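Local structure of mandelate racemase/muconate lactonizing enzyme family protein (Roseovarius nubinhibens ISM, 3U4F) at residues A[134-139]-A[161-166]; A[152-157]-A[334-339]; A[210-215]-A[239-244]; A[274-279]-A[301-306]. The protein binds magnesium in a TIM-barrel domain of the enolase superfamily and probably acts as a hydro-lyase or racemase of the mandelate racemase/muconate lactonizing enzyme family. One frame throughout, in Å; residues are numbered along the deposited sequence.

How the contacts relate
Contacts 1, 2 and 4 all reach the curled sheet of the barrel, whereas contact 3 joins two helix starts at the surface. Contacts 1 and 4 are buried, their centres about 18 Å apart. Contact 4 pairs backbones among valines and prolines; contact 1 has one backbone bond, a CH-pi contact and, toward the surface, a salt bridge. Contact 2 shares strand and helix neighbours with contact 1, since helix 147-161 links the two strands of contact 1; partly buried, it relies on a two-bond salt bridge beside an apolar patch. Contact 3 has the smallest interface and only van der Waals touches between its segments, but meets contact 4 where Thr-242 packs on Val-274.

Contact 1 (A[134-139]-A[161-166]); sequences IRAYAS and HGFDAF
The Phe-163 ring takes Ala-138 CB over the centre of one face, a CH-pi contact with the methyl carbon 3.9 Å from the ring centroid, while Ala-136 O lies at its edge, in plane. The guanidinium of Arg-135 is approached at its edge by Asp-164, whose carboxylate plane is turned 80° to it. Arg-135 NE and NH2 both close on Asp-164 OD1, a side-on grip: NE at 2.8 Å meets the syn lone pair of OD1, and NH2 at 3.0 Å comes from above the carboxylate plane. An extended Arg-135 chain, with CG anti to the backbone N (chi1 -177°), carries the group out to Asp-164. Further along, at Ala-138 and Phe-166, the segments are bridged as parallel neighbours of the barrel, the two strands of a beta-alpha-beta unit whose helix 147-161 makes the crossover. Ala-138 N donates to Ala-165 O at 3.0 Å, and Tyr-137 CB packs against Ala-165 CB at 3.5 Å. Just before strand 165-169 begins, a water bridges the two segments, donating to Ala-136 O and accepting from Asp-164 N. The Tyr-137 ring leads away toward the metal site, its OH hydrogen-bonded to Lys-167, a residue of the guanidine pocket.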
loop_
_atom_site.group_PDB
_atom_site.type_symbol
_atom_site.label_atom_id
_atom_site.label_comp_id
_atom_site.label_asym_id
_atom_site.label_seq_id
_atom_site.Cartn_x
_atom_site.Cartn_y
_atom_site.Cartn_z
ATOM N N ILE A 134 -7.647 24.343 -20.753
ATOM C CA ILE A 134 -6.686 23.231 -20.791
ATOM C C ILE A 134 -7.083 22.337 -21.945
ATOM O O ILE A 134 -8.236 21.868 -22.036
ATOM C CB ILE A 134 -6.745 22.352 -19.490
ATOM C CG1 ILE A 134 -6.572 23.183 -18.234
ATOM C CG2 ILE A 134 -5.609 21.307 -19.475
ATOM C CD1 ILE A 134 -7.874 23.584 -17.590
ATOM N N ARG A 135 -6.111 22.032 -22.796
ATOM C CA ARG A 135 -6.315 21.085 -23.871
ATOM C C ARG A 135 -6.676 19.748 -23.282
ATOM O O ARG A 135 -6.024 19.311 -22.333
ATOM C CB ARG A 135 -5.014 20.901 -24.661
ATOM C CG ARG A 135 -5.164 19.963 -25.870
ATOM C CD ARG A 135 -3.841 19.882 -26.615
ATOM N NE ARG A 135 -3.921 18.991 -27.769
ATOM C CZ ARG A 135 -2.852 18.489 -28.393
ATOM N NH1 ARG A 135 -1.635 18.744 -27.940
ATOM N NH2 ARG A 135 -3.011 17.694 -29.439
ATOM N N ALA A 136 -7.683 19.086 -23.847
ATOM C CA ALA A 136 -8.061 17.758 -23.321
ATOM C C ALA A 136 -7.781 16.677 -24.360
ATOM O O ALA A 136 -7.875 16.931 -25.570
ATOM C CB ALA A 136 -9.521 17.737 -22.942
ATOM N N TYR A 137 -7.438 15.470 -23.908
ATOM C CA TYR A 137 -7.490 14.334 -24.817
ATOM C C TYR A 137 -8.651 13.411 -24.467
ATOM O O TYR A 137 -8.924 13.173 -23.286
ATOM C CB TYR A 137 -6.146 13.588 -24.891
ATOM C CG TYR A 137 -5.698 12.755 -23.685
ATOM C CD1 TYR A 137 -6.053 11.413 -23.577
ATOM C CD2 TYR A 137 -4.821 13.293 -22.734
ATOM C CE1 TYR A 137 -5.597 10.625 -22.487
ATOM C CE2 TYR A 137 -4.336 12.541 -21.669
ATOM C CZ TYR A 137 -4.723 11.194 -21.553
ATOM O OH TYR A 137 -4.241 10.428 -20.503
ATOM N N ALA A 138 -9.327 12.912 -25.503
ATOM C CA ALA A 138 -10.416 11.949 -25.386
ATOM C C ALA A 138 -9.846 10.582 -25.005
ATOM O O ALA A 138 -9.068 10.001 -25.743
ATOM C CB ALA A 138 -11.181 11.859 -26.695
ATOM N N SER A 139 -10.179 10.115 -23.816
ATOM C CA SER A 139 -9.571 8.905 -23.313
ATOM C C SER A 139 -10.618 7.778 -23.301
ATOM O O SER A 139 -11.609 7.816 -22.560
ATOM C CB SER A 139 -8.952 9.131 -21.935
ATOM O OG SER A 139 -8.166 8.027 -21.539
ATOM N N HIS A 161 -17.089 17.812 -30.166
ATOM C CA HIS A 161 -16.416 18.572 -29.098
ATOM C C HIS A 161 -15.077 19.226 -29.440
ATOM O O HIS A 161 -14.568 20.043 -28.670
ATOM C CB HIS A 161 -16.311 17.689 -27.844
ATOM C CG HIS A 161 -17.628 17.107 -27.437
ATOM N ND1 HIS A 161 -18.685 17.890 -27.027
ATOM C CD2 HIS A 161 -18.081 15.831 -27.433
ATOM C CE1 HIS A 161 -19.727 17.119 -26.765
ATOM N NE2 HIS A 161 -19.387 15.864 -27.000
ATOM N N GLY A 162 -14.516 18.880 -30.597
ATOM C CA GLY A 162 -13.302 19.531 -31.063
ATOM C C GLY A 162 -12.013 18.921 -30.539
ATOM O O GLY A 162 -10.954 19.540 -30.646
ATOM N N PHE A 163 -12.088 17.726 -29.935
ATOM C CA PHE A 163 -10.863 17.045 -29.474
ATOM C C PHE A 163 -9.886 16.922 -30.645
ATOM O O PHE A 163 -10.322 16.659 -31.763
ATOM C CB PHE A 163 -11.164 15.610 -28.992
ATOM C CG PHE A 163 -11.983 15.529 -27.730
ATOM C CD1 PHE A 163 -11.411 15.808 -26.485
ATOM C CD2 PHE A 163 -13.315 15.135 -27.779
ATOM C CE1 PHE A 163 -12.171 15.692 -25.301
ATOM C CE2 PHE A 163 -14.086 15.019 -26.607
ATOM C CZ PHE A 163 -13.507 15.318 -25.363
ATOM N N ASP A 164 -8.587 17.085 -30.380
ATOM C CA ASP A 164 -7.549 16.835 -31.399
ATOM C C ASP A 164 -6.473 15.881 -30.883
ATOM O O ASP A 164 -5.394 15.798 -31.449
ATOM C CB ASP A 164 -6.920 18.146 -31.880
ATOM C CG ASP A 164 -6.060 18.839 -30.823
ATOM O OD1 ASP A 164 -5.900 18.350 -29.675
ATOM O OD2 ASP A 164 -5.522 19.921 -31.164
ATOM N N ALA A 165 -6.778 15.209 -29.772
ATOM C CA ALA A 165 -5.911 14.196 -29.153
ATOM C C ALA A 165 -6.785 13.069 -28.609
ATOM O O ALA A 165 -7.870 13.322 -28.063
ATOM C CB ALA A 165 -5.108 14.828 -28.020
ATOM N N PHE A 166 -6.314 11.830 -28.740
ATOM C CA PHE A 166 -7.161 10.651 -28.501
ATOM C C PHE A 166 -6.296 9.516 -27.954
ATOM O O PHE A 166 -5.235 9.230 -28.506
ATOM C CB PHE A 166 -7.835 10.166 -29.796
ATOM C CG PHE A 166 -8.570 11.252 -30.552
ATOM C CD1 PHE A 166 -9.927 11.445 -30.359
ATOM C CD2 PHE A 166 -7.889 12.070 -31.441
ATOM C CE1 PHE A 166 -10.609 12.458 -31.044
ATOM C CE2 PHE A 166 -8.539 13.102 -32.109
ATOM C CZ PHE A 166 -9.909 13.295 -31.904
HETATM O O HOH W 1 -8.136 18.458 -27.794
#

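Contact 2 (A[152-157]-A[334-339]); sequences ERMKRL and FSIEGE
With CG set between the backbone N and the carbonyl carbon (chi1 71°) and the rest of its chain extended, Arg-153 reaches out from helix 147-161 to Glu-337, whose own chain folds back at chi2 (-59°) to meet it. The grip is end-on, one nitrogen to each oxygen. Arg-153 NH1 donates to Glu-337 OE1 at 2.8 Å, a nearly straight bond; OE1 lies in the guanidinium plane, while NH1 stands above the carboxylate plane. Arg-153 NH2 reaches Glu-337 OE2, also at 2.8 Å, on the syn side. Ile-336 CD1 sits over the centre of one guanidinium face, 3.6 Å from Arg-153 CZ. One turn further along the helix, Leu-157 CD1 presses on Ile-336 CB at 3.6 Å, and selenium of selenomethionine Met-154 lies 4.2 Å from Ile-336 CG1. The helix is thereby docked on the loop that leaves strand 332-335 of the barrel. Were Arg-153 an alanine, Glu-337 would probably lose its charged mate from this helix, and Ile-336 CD1 the flat group it lies over. Arg-153 is shared between Glu-150, through NE, and Glu-337, through NH1 and NH2. These two salt-bridge bonds, with the N-H of Met-141 (a guanidine-pocket residue) given to Glu-337 OE2, would probably favour the charged form of buried Glu-337 and hold its carboxylate in place.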
loop_
_atom_site.group_PDB
_atom_site.type_symbol
_atom_site.label_atom_id
_atom_site.label_comp_id
_atom_site.label_asym_id
_atom_site.label_seq_id
_atom_site.Cartn_x
_atom_site.Cartn_y
_atom_site.Cartn_z
ATOM N N GLU A 152 -14.562 5.029 -34.983
ATOM C CA GLU A 152 -15.810 5.692 -35.381
ATOM C C GLU A 152 -16.339 6.614 -34.286
ATOM O O GLU A 152 -16.760 7.731 -34.576
ATOM C CB GLU A 152 -16.879 4.691 -35.828
ATOM C CG GLU A 152 -16.622 4.053 -37.218
ATOM C CD GLU A 152 -16.287 5.087 -38.312
ATOM O OE1 GLU A 152 -17.090 6.026 -38.522
ATOM O OE2 GLU A 152 -15.209 4.976 -38.943
ATOM N N ARG A 153 -16.315 6.151 -33.031
ATOM C CA ARG A 153 -16.728 7.023 -31.924
ATOM C C ARG A 153 -15.778 8.205 -31.688
ATOM O O ARG A 153 -16.241 9.306 -31.350
ATOM C CB ARG A 153 -16.999 6.240 -30.633
ATOM C CG ARG A 153 -15.767 5.660 -29.909
ATOM C CD ARG A 153 -16.127 5.458 -28.415
ATOM N NE ARG A 153 -15.093 4.754 -27.657
ATOM C CZ ARG A 153 -15.218 4.374 -26.384
ATOM N NH1 ARG A 153 -16.325 4.644 -25.684
ATOM N NH2 ARG A 153 -14.223 3.726 -25.805
HETATM N N MSE A 154 -14.469 8.011 -31.874
HETATM C CA MSE A 154 -13.542 9.148 -31.751
HETATM C C MSE A 154 -13.839 10.217 -32.806
HETATM O O MSE A 154 -13.792 11.405 -32.497
HETATM C CB MSE A 154 -12.073 8.735 -31.818
HETATM C CG MSE A 154 -11.587 7.885 -30.655
HETATM SE SE MSE A 154 -12.032 8.612 -28.868
HETATM C CE MSE A 154 -10.843 7.454 -27.835
ATOM N N LYS A 155 -14.150 9.803 -34.038
ATOM C CA LYS A 155 -14.592 10.777 -35.058
ATOM C C LYS A 155 -15.860 11.523 -34.624
ATOM O O LYS A 155 -15.931 12.743 -34.768
ATOM C CB LYS A 155 -14.779 10.132 -36.440
ATOM C CG LYS A 155 -13.471 9.673 -37.052
ATOM C CD LYS A 155 -13.612 9.239 -38.497
ATOM C CE LYS A 155 -14.039 7.806 -38.569
ATOM N NZ LYS A 155 -13.804 7.184 -39.909
ATOM N N ARG A 156 -16.852 10.818 -34.092
ATOM C CA ARG A 156 -18.049 11.504 -33.575
ATOM C C ARG A 156 -17.702 12.536 -32.509
ATOM O O ARG A 156 -18.187 13.674 -32.524
ATOM C CB ARG A 156 -19.056 10.520 -32.991
ATOM C CG ARG A 156 -19.404 9.335 -33.881
ATOM C CD ARG A 156 -20.088 9.754 -35.181
ATOM N NE ARG A 156 -19.583 8.984 -36.329
ATOM C CZ ARG A 156 -19.957 7.741 -36.640
ATOM N NH1 ARG A 156 -20.849 7.094 -35.897
ATOM N NH2 ARG A 156 -19.429 7.139 -37.698
ATOM N N LEU A 157 -16.858 12.126 -31.563
ATOM C CA LEU A 157 -16.469 13.000 -30.462
ATOM C C LEU A 157 -15.700 14.213 -30.961
ATOM O O LEU A 157 -15.913 15.341 -30.491
ATOM C CB LEU A 157 -15.671 12.209 -29.408
ATOM C CG LEU A 157 -16.520 11.192 -28.623
ATOM C CD1 LEU A 157 -15.635 10.132 -27.979
ATOM C CD2 LEU A 157 -17.395 11.893 -27.572
ATOM N N PHE A 334 -9.330 13.013 -20.395
ATOM C CA PHE A 334 -10.757 13.262 -20.316
ATOM C C PHE A 334 -11.486 12.019 -20.764
ATOM O O PHE A 334 -11.545 11.719 -21.959
ATOM C CB PHE A 334 -11.172 14.447 -21.190
ATOM C CG PHE A 334 -12.593 14.901 -20.923
ATOM C CD1 PHE A 334 -12.861 15.837 -19.918
ATOM C CD2 PHE A 334 -13.652 14.371 -21.662
ATOM C CE1 PHE A 334 -14.178 16.234 -19.650
ATOM C CE2 PHE A 334 -14.984 14.749 -21.389
ATOM C CZ PHE A 334 -15.241 15.680 -20.407
ATOM N N SER A 335 -12.050 11.287 -19.803
ATOM C CA SER A 335 -12.783 10.055 -20.142
ATOM C C SER A 335 -14.015 10.335 -21.019
ATOM O O SER A 335 -14.877 11.167 -20.677
ATOM C CB SER A 335 -13.263 9.303 -18.887
ATOM O OG SER A 335 -14.022 8.171 -19.316
ATOM N N ILE A 336 -14.089 9.634 -22.144
ATOM C CA ILE A 336 -15.217 9.779 -23.036
ATOM C C ILE A 336 -16.261 8.639 -22.926
ATOM O O ILE A 336 -17.161 8.524 -23.761
ATOM C CB ILE A 336 -14.787 10.060 -24.508
ATOM C CG1 ILE A 336 -13.721 9.071 -25.024
ATOM C CG2 ILE A 336 -14.321 11.529 -24.634
ATOM C CD1 ILE A 336 -14.210 7.625 -25.175
ATOM N N GLU A 337 -16.173 7.833 -21.873
ATOM C CA GLU A 337 -17.130 6.730 -21.719
ATOM C C GLU A 337 -18.509 7.271 -21.315
ATOM O O GLU A 337 -18.584 8.265 -20.610
ATOM C CB GLU A 337 -16.610 5.699 -20.726
ATOM C CG GLU A 337 -15.235 5.073 -21.124
ATOM C CD GLU A 337 -15.238 4.355 -22.471
ATOM O OE1 GLU A 337 -16.329 4.032 -22.962
ATOM O OE2 GLU A 337 -14.142 4.091 -23.025
ATOM N N GLY A 338 -19.584 6.647 -21.791
ATOM C CA GLY A 338 -20.945 7.083 -21.412
ATOM C C GLY A 338 -21.450 6.483 -20.100
ATOM O O GLY A 338 -20.673 5.993 -19.285
ATOM N N GLU A 339 -22.770 6.518 -19.890
ATOM C CA GLU A 339 -23.387 5.972 -18.650
ATOM C C GLU A 339 -23.507 4.469 -18.621
ATOM O O GLU A 339 -23.646 3.899 -17.537
ATOM C CB GLU A 339 -24.776 6.558 -18.384
ATOM C CG GLU A 339 -24.768 7.990 -17.915
ATOM C CD GLU A 339 -24.487 8.979 -19.042
ATOM O OE1 GLU A 339 -24.204 8.538 -20.189
ATOM O OE2 GLU A 339 -24.544 10.203 -18.777
#

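Contact 3 (A[210-215]-A[239-244]); sequences YAPAQA and LEQTKE
Ala-211 N, beside the Pro-212 that meets Gln-241, donates to Gln-214 OE1 at 3.0 Å, in the carbonyl plane of the amide. Ala-211 is the N-cap of helix 212-224, so the Gln-214 side chain turns back to take up a backbone N-H at the start of its own helix. Across the contact the touches are van der Waals, the proline carbons meeting methylenes and two side-chain oxygens. The Pro-212 ring, in the first turn, points at helix 239-248 and lies obliquely against the Gln-241 chain: Pro-212 CG is 3.6 Å from Gln-241 CB, and Pro-212 CD is 3.7 Å from Gln-241 OE1. Both helices belong to the outer layer of the TIM barrel and follow successive strands, 201-205 and 229-231, so the contact joins neighbouring helices at their N-terminal ends. Gln-241 has CG anti to its carbonyl carbon (chi1 -66°) and is extended beyond, which lays its methylenes along the proline and carries the amide past it. Shortening Gln-241 to an alanine is likely to strip away the methylene and amide beside Pro-212 CG and CD, opening a gap along the ring. From the next turn Glu-244 reaches the other end of the ring, with its OE1 3.7 Å from Pro-212 CB. Val-245 also packs on Pro-212 and on Ala-215, extending the seam inward from the exposed Glu-244.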
loop_
_atom_site.group_PDB
_atom_site.type_symbol
_atom_site.label_atom_id
_atom_site.label_comp_id
_atom_site.label_asym_id
_atom_site.label_seq_id
_atom_site.Cartn_x
_atom_site.Cartn_y
_atom_site.Cartn_z
ATOM N N TYR A 210 3.198 -5.515 -21.015
ATOM C CA TYR A 210 4.299 -6.100 -21.789
ATOM C C TYR A 210 5.630 -6.322 -21.079
ATOM O O TYR A 210 6.020 -5.544 -20.215
ATOM C CB TYR A 210 4.531 -5.232 -23.018
ATOM C CG TYR A 210 3.346 -5.188 -23.955
ATOM C CD1 TYR A 210 2.979 -6.314 -24.693
ATOM C CD2 TYR A 210 2.591 -4.022 -24.113
ATOM C CE1 TYR A 210 1.888 -6.270 -25.598
ATOM C CE2 TYR A 210 1.515 -3.969 -24.985
ATOM C CZ TYR A 210 1.171 -5.087 -25.731
ATOM O OH TYR A 210 0.114 -5.029 -26.600
ATOM N N ALA A 211 6.368 -7.360 -21.478
ATOM C CA ALA A 211 7.801 -7.377 -21.171
ATOM C C ALA A 211 8.503 -6.320 -22.049
ATOM O O ALA A 211 7.962 -5.937 -23.088
ATOM C CB ALA A 211 8.384 -8.770 -21.438
ATOM N N PRO A 212 9.707 -5.849 -21.643
ATOM C CA PRO A 212 10.340 -4.744 -22.388
ATOM C C PRO A 212 10.535 -4.997 -23.898
ATOM O O PRO A 212 10.241 -4.120 -24.702
ATOM C CB PRO A 212 11.694 -4.590 -21.703
ATOM C CG PRO A 212 11.501 -5.152 -20.302
ATOM C CD PRO A 212 10.465 -6.218 -20.426
ATOM N N ALA A 213 10.998 -6.197 -24.291
ATOM C CA ALA A 213 11.182 -6.440 -25.715
ATOM C C ALA A 213 9.857 -6.393 -26.497
ATOM O O ALA A 213 9.821 -5.919 -27.645
ATOM C CB ALA A 213 11.920 -7.770 -25.961
ATOM N N GLN A 214 8.772 -6.873 -25.892
ATOM C CA GLN A 214 7.466 -6.775 -26.548
ATOM C C GLN A 214 7.033 -5.316 -26.667
ATOM O O GLN A 214 6.393 -4.929 -27.647
ATOM C CB GLN A 214 6.406 -7.509 -25.764
ATOM C CG GLN A 214 6.561 -9.032 -25.728
ATOM C CD GLN A 214 5.549 -9.645 -24.792
ATOM O OE1 GLN A 214 5.440 -9.264 -23.625
ATOM N NE2 GLN A 214 4.786 -10.592 -25.306
ATOM N N ALA A 215 7.334 -4.536 -25.640
ATOM C CA ALA A 215 6.944 -3.134 -25.625
ATOM C C ALA A 215 7.799 -2.358 -26.620
ATOM O O ALA A 215 7.317 -1.407 -27.244
ATOM C CB ALA A 215 7.099 -2.575 -24.231
ATOM N N LEU A 239 10.370 -0.836 -12.365
ATOM C CA LEU A 239 10.851 0.434 -12.925
ATOM C C LEU A 239 11.980 0.202 -13.934
ATOM O O LEU A 239 12.096 0.923 -14.914
ATOM C CB LEU A 239 11.331 1.384 -11.826
ATOM C CG LEU A 239 10.331 1.850 -10.746
ATOM C CD1 LEU A 239 11.057 2.719 -9.748
ATOM C CD2 LEU A 239 9.234 2.655 -11.379
ATOM N N GLU A 240 12.802 -0.816 -13.711
ATOM C CA GLU A 240 13.911 -1.049 -14.647
ATOM C C GLU A 240 13.434 -1.527 -15.999
ATOM O O GLU A 240 14.081 -1.235 -16.998
ATOM C CB GLU A 240 14.959 -1.985 -14.067
ATOM C CG GLU A 240 15.886 -1.316 -13.106
ATOM C CD GLU A 240 16.915 -2.292 -12.573
ATOM O OE1 GLU A 240 16.504 -3.405 -12.138
ATOM O OE2 GLU A 240 18.125 -1.970 -12.611
ATOM N N GLN A 241 12.303 -2.236 -16.048
ATOM C CA GLN A 241 11.709 -2.632 -17.342
ATOM C C GLN A 241 11.249 -1.404 -18.122
ATOM O O GLN A 241 11.544 -1.243 -19.326
ATOM C CB GLN A 241 10.548 -3.603 -17.145
ATOM C CG GLN A 241 10.947 -4.983 -16.564
ATOM C CD GLN A 241 9.785 -5.952 -16.483
ATOM O OE1 GLN A 241 8.768 -5.775 -17.140
ATOM N NE2 GLN A 241 9.931 -6.988 -15.667
ATOM N N THR A 242 10.513 -0.531 -17.435
ATOM C CA THR A 242 10.019 0.695 -18.078
ATOM C C THR A 242 11.181 1.573 -18.583
ATOM O O THR A 242 11.118 2.114 -19.677
ATOM C CB THR A 242 9.124 1.475 -17.097
ATOM O OG1 THR A 242 8.063 0.602 -16.660
ATOM C CG2 THR A 242 8.535 2.715 -17.773
ATOM N N LYS A 243 12.237 1.701 -17.781
ATOM C CA LYS A 243 13.428 2.450 -18.213
ATOM C C LYS A 243 14.046 1.863 -19.493
ATOM O O LYS A 243 14.395 2.592 -20.427
ATOM C CB LYS A 243 14.454 2.459 -17.093
ATOM C CG LYS A 243 15.709 3.291 -17.363
ATOM C CD LYS A 243 16.576 3.307 -16.115
ATOM C CE LYS A 243 18.048 3.583 -16.410
ATOM N NZ LYS A 243 18.225 5.029 -16.642
ATOM N N GLU A 244 14.193 0.540 -19.542
ATOM C CA GLU A 244 14.694 -0.086 -20.769
ATOM C C GLU A 244 13.889 0.324 -22.001
ATOM O O GLU A 244 14.458 0.591 -23.076
ATOM C CB GLU A 244 14.698 -1.612 -20.657
ATOM C CG GLU A 244 15.602 -2.236 -21.735
ATOM C CD GLU A 244 15.535 -3.757 -21.769
ATOM O OE1 GLU A 244 15.243 -4.380 -20.709
ATOM O OE2 GLU A 244 15.779 -4.298 -22.880
#

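Contact 4 (A[274-279]-A[301-306]); sequences VDVVQP and ALPVTP
Residues 276-278 and 303-305 run alongside each other in a single bridge between Val-277 and Val-304: Val-277 N donates to Pro-303 O at 3.0 Å, and Thr-305 N returns a bond to Val-277 O at 2.9 Å, both donors lying nearly along the C=O axis. Val-277 CG2 meets Val-304 CG2 at 3.6 Å, the two side chains crossing at a slant, while Val-304 CG1 points the other way to Pro-279 CD and CG. Against the opposite side of the backbone, Val-276 spreads its two branches: CG1, anti to the backbone N (chi1 180°), comes within 3.5 Å of Thr-305 OG1, and CG2 rests on Pro-303 CG. Leu-302 lies against the carbonyl oxygens of Val-274 and Asp-275, its CG 3.8 Å from Asp-275 O. Asp-275, a residue of the second magnesium site, accepts from Val-253 N through OD2. Gln-278 lays its chain beside Thr-305 O and adds a weak bond from NE2 at 3.4 Å. The same amide is held by Thr-254 through OE1 and by Glu-231, a magnesium ligand, through NE2, a second-shell contact that is likely to restrict how that carboxylate turns. Segment 274-279 continues the barrel sheet beyond strand 253-255, and segment 301-306 follows helix 287-299, which a Schellman motif closes at Ala-301. Ala-297 of that helix packs on Val-277, Leu-302 and Val-304, Trp-265 of helix 262-270 touches Val-277 and Pro-279, and helix 313-322 lies against Pro-306.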
loop_
_atom_site.group_PDB
_atom_site.type_symbol
_atom_site.label_atom_id
_atom_site.label_comp_id
_atom_site.label_asym_id
_atom_site.label_seq_id
_atom_site.Cartn_x
_atom_site.Cartn_y
_atom_site.Cartn_z
ATOM N N VAL A 274 10.793 7.256 -17.004
ATOM C CA VAL A 274 9.775 7.693 -17.949
ATOM C C VAL A 274 10.105 9.113 -18.447
ATOM O O VAL A 274 10.865 9.840 -17.806
ATOM C CB VAL A 274 8.318 7.690 -17.355
ATOM C CG1 VAL A 274 7.849 6.284 -16.995
ATOM C CG2 VAL A 274 8.229 8.583 -16.126
ATOM N N ASP A 275 9.495 9.479 -19.574
ATOM C CA ASP A 275 9.645 10.807 -20.180
ATOM C C ASP A 275 8.621 11.812 -19.685
ATOM O O ASP A 275 8.886 13.012 -19.706
ATOM C CB ASP A 275 9.542 10.682 -21.693
ATOM C CG ASP A 275 10.577 9.704 -22.260
ATOM O OD1 ASP A 275 11.809 9.987 -22.153
ATOM O OD2 ASP A 275 10.160 8.630 -22.734
ATOM N N VAL A 276 7.454 11.317 -19.266
ATOM C CA VAL A 276 6.368 12.156 -18.739
ATOM C C VAL A 276 5.847 11.441 -17.476
ATOM O O VAL A 276 5.591 10.244 -17.523
ATOM C CB VAL A 276 5.223 12.252 -19.741
ATOM C CG1 VAL A 276 4.074 13.123 -19.191
ATOM C CG2 VAL A 276 5.685 12.818 -21.099
ATOM N N VAL A 277 5.683 12.167 -16.374
ATOM C CA VAL A 277 5.147 11.555 -15.155
ATOM C C VAL A 277 3.627 11.744 -15.048
ATOM O O VAL A 277 3.085 12.791 -15.441
ATOM C CB VAL A 277 5.886 12.028 -13.874
ATOM C CG1 VAL A 277 7.387 11.744 -13.995
ATOM C CG2 VAL A 277 5.696 13.523 -13.621
ATOM N N GLN A 278 2.947 10.742 -14.497
ATOM C CA GLN A 278 1.487 10.726 -14.518
ATOM C C GLN A 278 0.883 10.373 -13.143
ATOM O O GLN A 278 0.154 9.421 -13.029
ATOM C CB GLN A 278 0.973 9.741 -15.574
ATOM C CG GLN A 278 1.451 10.111 -16.965
ATOM C CD GLN A 278 0.793 9.251 -17.989
ATOM O OE1 GLN A 278 1.194 8.111 -18.168
ATOM N NE2 GLN A 278 -0.230 9.785 -18.678
ATOM N N PRO A 279 1.123 11.208 -12.133
ATOM C CA PRO A 279 0.438 10.983 -10.839
ATOM C C PRO A 279 -1.102 11.091 -10.976
ATOM O O PRO A 279 -1.609 11.760 -11.885
ATOM C CB PRO A 279 0.969 12.124 -9.963
ATOM C CG PRO A 279 1.355 13.204 -10.939
ATOM C CD PRO A 279 1.935 12.433 -12.125
ATOM N N ALA A 301 13.420 18.230 -15.449
ATOM C CA ALA A 301 12.863 18.690 -16.729
ATOM C C ALA A 301 11.881 17.699 -17.379
ATOM O O ALA A 301 11.864 17.536 -18.601
ATOM C CB ALA A 301 13.992 19.111 -17.722
ATOM N N LEU A 302 11.038 17.068 -16.550
ATOM C CA LEU A 302 10.014 16.161 -17.040
ATOM C C LEU A 302 8.658 16.822 -16.900
ATOM O O LEU A 302 8.364 17.403 -15.842
ATOM C CB LEU A 302 9.986 14.884 -16.210
ATOM C CG LEU A 302 10.865 13.658 -16.498
ATOM C CD1 LEU A 302 12.008 13.843 -17.502
ATOM C CD2 LEU A 302 11.248 12.886 -15.222
ATOM N N PRO A 303 7.825 16.718 -17.935
ATOM C CA PRO A 303 6.457 17.226 -17.793
ATOM C C PRO A 303 5.545 16.309 -16.988
ATOM O O PRO A 303 5.841 15.112 -16.823
ATOM C CB PRO A 303 5.935 17.305 -19.230
ATOM C CG PRO A 303 6.820 16.412 -20.018
ATOM C CD PRO A 303 8.117 16.236 -19.297
ATOM N N VAL A 304 4.419 16.880 -16.563
ATOM C CA VAL A 304 3.454 16.213 -15.685
ATOM C C VAL A 304 2.099 16.176 -16.388
ATOM O O VAL A 304 1.502 17.217 -16.685
ATOM C CB VAL A 304 3.335 16.928 -14.334
ATOM C CG1 VAL A 304 2.273 16.227 -13.458
ATOM C CG2 VAL A 304 4.703 17.012 -13.624
ATOM N N THR A 305 1.639 14.972 -16.692
ATOM C CA THR A 305 0.361 14.769 -17.375
ATOM C C THR A 305 -0.441 13.788 -16.516
ATOM O O THR A 305 -0.359 12.584 -16.703
ATOM C CB THR A 305 0.584 14.213 -18.816
ATOM O OG1 THR A 305 1.296 15.197 -19.571
ATOM C CG2 THR A 305 -0.737 13.971 -19.521
ATOM N N PRO A 306 -1.210 14.312 -15.550
ATOM C CA PRO A 306 -1.816 13.417 -14.544
ATOM C C PRO A 306 -2.852 12.462 -15.105
ATOM O O PRO A 306 -3.416 12.691 -16.164
ATOM C CB PRO A 306 -2.480 14.404 -13.562
ATOM C CG PRO A 306 -1.639 15.626 -13.665
ATOM C CD PRO A 306 -1.405 15.714 -15.184
#